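PDB 5UXX: RNA polymerase sigma factor from Bartonella quintana, which probably directs RNA polymerase to selected promoters as an ECF-type sigma-70 family factor that binds DNA. Local coordinates for residues 41-46 against 66-71; 122-125 against 130-133. One frame throughout, in Å; residues are numbered along the deposited sequence.

Interaction 1: residues 41-46 against 66-71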
loop_
_atom_site.group_PDB
_atom_site.type_symbol
_atom_site.label_atom_id
_atom_site.label_comp_id
_atom_site.label_asym_id
_atom_site.label_seq_id
_atom_site.Cartn_x
_atom_site.Cartn_y
_atom_site.Cartn_z
ATOM N N LEU A 41 12.716 0.977 1.872
ATOM C CA LEU A 41 13.693 -0.034 2.257
ATOM C C LEU A 41 14.953 0.601 2.840
ATOM O O LEU A 41 15.505 0.116 3.828
ATOM C CB LEU A 41 14.056 -0.906 1.054
ATOM C CG LEU A 41 14.831 -2.190 1.346
ATOM C CD1 LEU A 41 13.952 -3.177 2.093
ATOM C CD2 LEU A 41 15.362 -2.803 0.060
HETATM N N MSE A 42 15.399 1.689 2.220
HETATM C CA MSE A 42 16.603 2.377 2.669
HETATM C C MSE A 42 16.398 3.045 4.025
HETATM O O MSE A 42 17.291 3.021 4.873
HETATM C CB MSE A 42 17.050 3.410 1.633
HETATM C CG MSE A 42 17.904 2.828 0.518
HETATM SE SE MSE A 42 18.471 4.157 -0.791
HETATM C CE MSE A 42 16.741 4.543 -1.597
ATOM N N LYS A 43 15.223 3.633 4.230
ATOM C CA LYS A 43 14.911 4.291 5.494
ATOM C C LYS A 43 14.704 3.274 6.611
ATOM O O LYS A 43 15.129 3.491 7.744
ATOM C CB LYS A 43 13.671 5.174 5.351
ATOM C CG LYS A 43 13.861 6.363 4.425
ATOM C CD LYS A 43 12.598 7.204 4.339
ATOM C CE LYS A 43 12.724 8.280 3.275
ATOM N NZ LYS A 43 13.834 9.229 3.565
ATOM N N ALA A 44 14.048 2.166 6.282
ATOM C CA ALA A 44 13.772 1.123 7.262
ATOM C C ALA A 44 15.059 0.456 7.733
ATOM O O ALA A 44 15.192 0.103 8.904
ATOM C CB ALA A 44 12.823 0.088 6.681
ATOM N N TRP A 45 16.004 0.283 6.815
ATOM C CA TRP A 45 17.286 -0.319 7.156
ATOM C C TRP A 45 18.071 0.572 8.112
ATOM O O TRP A 45 18.740 0.084 9.021
ATOM C CB TRP A 45 18.110 -0.594 5.897
ATOM C CG TRP A 45 19.292 -1.476 6.153
ATOM C CD1 TRP A 45 20.541 -1.081 6.534
ATOM C CD2 TRP A 45 19.332 -2.905 6.068
ATOM N NE1 TRP A 45 21.359 -2.174 6.682
ATOM C CE2 TRP A 45 20.640 -3.308 6.402
ATOM C CE3 TRP A 45 18.389 -3.884 5.737
ATOM C CZ2 TRP A 45 21.031 -4.644 6.415
ATOM C CZ3 TRP A 45 18.779 -5.212 5.751
ATOM C CH2 TRP A 45 20.088 -5.579 6.087
ATOM N N ALA A 46 17.990 1.880 7.897
ATOM C CA ALA A 46 18.689 2.832 8.749
ATOM C C ALA A 46 18.035 2.941 10.126
ATOM O O ALA A 46 18.722 3.111 11.133
ATOM C CB ALA A 46 18.743 4.198 8.080
ATOM N N ARG A 66 3.927 4.888 3.787
ATOM C CA ARG A 66 2.792 5.804 3.772
ATOM C C ARG A 66 3.222 7.256 3.958
ATOM O O ARG A 66 2.792 8.140 3.218
ATOM C CB ARG A 66 1.788 5.430 4.866
ATOM C CG ARG A 66 0.873 6.578 5.251
ATOM C CD ARG A 66 0.390 6.474 6.684
ATOM N NE ARG A 66 -0.054 7.772 7.189
ATOM C CZ ARG A 66 -1.286 8.251 7.049
ATOM N NH1 ARG A 66 -2.209 7.543 6.417
ATOM N NH2 ARG A 66 -1.595 9.443 7.542
ATOM N N ASN A 67 4.091 7.491 4.936
ATOM C CA ASN A 67 4.510 8.845 5.266
ATOM C C ASN A 67 5.421 9.428 4.196
ATOM O O ASN A 67 5.371 10.624 3.911
ATOM C CB ASN A 67 5.209 8.873 6.627
ATOM C CG ASN A 67 4.240 8.710 7.781
ATOM O OD1 ASN A 67 3.074 9.095 7.686
ATOM N ND2 ASN A 67 4.717 8.138 8.881
ATOM N N GLU A 68 6.250 8.576 3.603
ATOM C CA GLU A 68 7.113 9.001 2.513
ATOM C C GLU A 68 6.284 9.345 1.283
ATOM O O GLU A 68 6.595 10.289 0.560
ATOM C CB GLU A 68 8.141 7.915 2.179
ATOM C CG GLU A 68 9.004 8.221 0.962
ATOM C CD GLU A 68 9.874 9.455 1.143
ATOM O OE1 GLU A 68 10.113 9.861 2.300
ATOM O OE2 GLU A 68 10.319 10.021 0.122
ATOM N N PHE A 69 5.213 8.587 1.064
ATOM C CA PHE A 69 4.335 8.808 -0.080
ATOM C C PHE A 69 3.631 10.160 -0.003
ATOM O O PHE A 69 3.619 10.914 -0.975
ATOM C CB PHE A 69 3.297 7.689 -0.186
ATOM C CG PHE A 69 2.166 8.004 -1.123
ATOM C CD1 PHE A 69 2.362 7.991 -2.495
ATOM C CD2 PHE A 69 0.907 8.312 -0.634
ATOM C CE1 PHE A 69 1.323 8.282 -3.362
ATOM C CE2 PHE A 69 -0.137 8.602 -1.495
ATOM C CZ PHE A 69 0.072 8.588 -2.861
ATOM N N TYR A 70 3.047 10.462 1.152
ATOM C CA TYR A 70 2.343 11.726 1.334
ATOM C C TYR A 70 3.325 12.892 1.307
ATOM O O TYR A 70 2.970 14.006 0.919
ATOM C CB TYR A 70 1.549 11.724 2.644
ATOM C CG TYR A 70 0.321 10.842 2.603
ATOM C CD1 TYR A 70 -0.721 11.111 1.723
ATOM C CD2 TYR A 70 0.200 9.743 3.443
ATOM C CE1 TYR A 70 -1.845 10.306 1.679
ATOM C CE2 TYR A 70 -0.921 8.934 3.407
ATOM C CZ TYR A 70 -1.939 9.220 2.524
ATOM O OH TYR A 70 -3.056 8.416 2.487
ATOM N N SER A 71 4.560 12.627 1.720
ATOM C CA SER A 71 5.624 13.621 1.653
ATOM C C SER A 71 5.934 13.974 0.198
ATOM O O SER A 71 6.146 15.140 -0.136
ATOM C CB SER A 71 6.882 13.116 2.360
ATOM O OG SER A 71 7.959 14.019 2.192
#
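Lys-43 and Glu-68 face each other from two helical segments, 41-46 and 66-71, whose backbones stay well apart: the nearest alpha carbons, those of these same two residues, are 9.6 Å from one another. Their CB atoms both point into the gap, and of the two segments only these side chains meet, burying a modest 71 Å² in all. Lys-43 is extended through CE and then bends at its last torsion (chi4 -61°), which carries NZ to one side and leaves the methylene CE nearest the carboxylate. The closest approach is therefore CE of Lys-43 to OE1 of Glu-68, at 3.2 Å, while NZ of Lys-43 stands 4.0 Å from the same OE1. The salt bridge is accordingly a long one, probably more an electrostatic attraction between neighbouring charges than a directed bond. Glu-68 leaves its helix with CG opposite the backbone N (chi1 175°) and then kinks at chi2. The two side chains cross at about a right angle. Arg-66 and Tyr-70 both reach Glu-119, on the side of helix 57-81 turned to region 4. The Lys-43 to Glu-68 pair thus lies at the surface of sigma region 2, bordering the apolar packing of helix 33-46 on helix 57-81: Lys-43 itself touches Ile-64 and Glu-68 touches Leu-36, while Ala-44 rests on Trp-60, Leu-61 and Ile-64, and Phe-69 on Leu-36.

Interaction 2: residues 122-125 against 130-133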
loop_
_atom_site.group_PDB
_atom_site.type_symbol
_atom_site.label_atom_id
_atom_site.label_comp_id
_atom_site.label_asym_id
_atom_site.label_seq_id
_atom_site.Cartn_x
_atom_site.Cartn_y
_atom_site.Cartn_z
ATOM N N ILE A 122 -7.574 -0.321 1.651
ATOM C CA ILE A 122 -6.432 -1.157 1.290
ATOM C C ILE A 122 -5.824 -1.799 2.534
ATOM O O ILE A 122 -5.553 -2.999 2.554
ATOM C CB ILE A 122 -5.352 -0.353 0.538
ATOM C CG1 ILE A 122 -5.841 0.006 -0.867
ATOM C CG2 ILE A 122 -4.060 -1.147 0.439
ATOM C CD1 ILE A 122 -6.223 -1.196 -1.704
ATOM N N LEU A 123 -5.614 -0.993 3.571
ATOM C CA LEU A 123 -5.032 -1.476 4.820
ATOM C C LEU A 123 -5.902 -2.544 5.474
ATOM O O LEU A 123 -5.399 -3.556 5.962
ATOM C CB LEU A 123 -4.816 -0.317 5.795
ATOM C CG LEU A 123 -3.695 0.671 5.467
ATOM C CD1 LEU A 123 -3.699 1.819 6.459
ATOM C CD2 LEU A 123 -2.346 -0.028 5.462
ATOM N N ILE A 124 -7.210 -2.314 5.476
ATOM C CA ILE A 124 -8.148 -3.219 6.129
ATOM C C ILE A 124 -8.586 -4.361 5.214
ATOM O O ILE A 124 -8.572 -5.527 5.610
ATOM C CB ILE A 124 -9.400 -2.459 6.614
ATOM C CG1 ILE A 124 -9.024 -1.475 7.722
ATOM C CG2 ILE A 124 -10.459 -3.429 7.113
ATOM C CD1 ILE A 124 -8.524 -2.145 8.984
ATOM N N GLY A 125 -8.967 -4.022 3.988
ATOM C CA GLY A 125 -9.529 -4.995 3.068
ATOM C C GLY A 125 -8.523 -5.827 2.298
ATOM O O GLY A 125 -8.875 -6.873 1.753
ATOM N N SER A 130 -5.569 -5.051 11.461
ATOM C CA SER A 130 -6.714 -4.839 12.333
ATOM C C SER A 130 -7.105 -3.365 12.304
ATOM O O SER A 130 -6.338 -2.528 11.828
ATOM C CB SER A 130 -6.398 -5.279 13.762
ATOM O OG SER A 130 -5.372 -4.478 14.322
ATOM N N TYR A 131 -8.296 -3.051 12.804
ATOM C CA TYR A 131 -8.732 -1.661 12.898
ATOM C C TYR A 131 -7.781 -0.867 13.787
ATOM O O TYR A 131 -7.474 0.291 13.508
ATOM C CB TYR A 131 -10.161 -1.569 13.440
ATOM C CG TYR A 131 -11.207 -2.132 12.505
ATOM C CD1 TYR A 131 -11.452 -1.542 11.272
ATOM C CD2 TYR A 131 -11.956 -3.246 12.859
ATOM C CE1 TYR A 131 -12.408 -2.051 10.413
ATOM C CE2 TYR A 131 -12.915 -3.762 12.007
ATOM C CZ TYR A 131 -13.136 -3.160 10.787
ATOM O OH TYR A 131 -14.089 -3.669 9.934
ATOM N N GLU A 132 -7.321 -1.509 14.856
ATOM C CA GLU A 132 -6.380 -0.901 15.787
ATOM C C GLU A 132 -5.076 -0.508 15.093
ATOM O O GLU A 132 -4.613 0.626 15.217
ATOM C CB GLU A 132 -6.091 -1.859 16.946
ATOM C CG GLU A 132 -5.441 -1.203 18.150
ATOM C CD GLU A 132 -6.421 -0.373 18.956
ATOM O OE1 GLU A 132 -7.385 -0.953 19.498
ATOM O OE2 GLU A 132 -6.229 0.858 19.044
ATOM N N ASP A 133 -4.492 -1.452 14.362
ATOM C CA ASP A 133 -3.213 -1.228 13.696
ATOM C C ASP A 133 -3.327 -0.241 12.537
ATOM O O ASP A 133 -2.437 0.584 12.329
ATOM C CB ASP A 133 -2.635 -2.553 13.192
ATOM C CG ASP A 133 -1.991 -3.364 14.300
ATOM O OD1 ASP A 133 -1.497 -2.756 15.272
ATOM O OD2 ASP A 133 -1.976 -4.609 14.198
#
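The tight part of this contact is the end of one side chain: CD1 of Ile-124 lies 3.6 Å from the carbonyl O of Ser-130 and 3.8 Å from CD1 of Tyr-131. With CG1 placed opposite its own carbonyl carbon (chi1 -66°) and chi2 at -65°, Ile-124 extends CD1 toward the start of the next helix, while the other branch, CG2, comes within 4.1 Å of Tyr-131 CE1. The methyl CD1 approaches the phenol ring obliquely, and the two side chains cross at roughly a right angle. Although the CB of Tyr-131 points away from segment 122-125, its ring reaches back toward Ile-124. Helix 142-159 adds to this packing through Ile-145, which touches both residues, and Lys-146 forms a cation-pi contact with the tyrosine.

The other side is looser and more polar. The CB of Ser-130 points away from segment 122-125, and the residue caps helix 131-138, its OG accepting a nearly straight hydrogen bond from Asp-133 N (3.2 Å, 163°). Glu-132, whose CB also points away from 122-125, is exposed at this side. The contact packs helix 115-125 against the capped start of helix 131-138, which is probably the first helix of the helix-turn-helix of sigma region 4, with helix 142-159 probably its recognition helix.

After helix 7-26 the chain passes through helix 33-46 and returns in helix 57-81, where interaction 1 closes its loop within region 2; 19 residues separate its segments, nine of them already in helix 57-81. Only after the linker to region 4 does interaction 2 open, closing a much shorter loop, with four residues between its segments. The two loops follow in series, neither nesting nor crossing. The centres of interaction 1 and interaction 2 are about 19 Å apart, and their nearest atoms about 6 Å apart. Each contact is local to its own region; the regions themselves meet through residues such as Arg-66, which touches helix 131-138, and Leu-123, which packs on Phe-22 of helix 7-26.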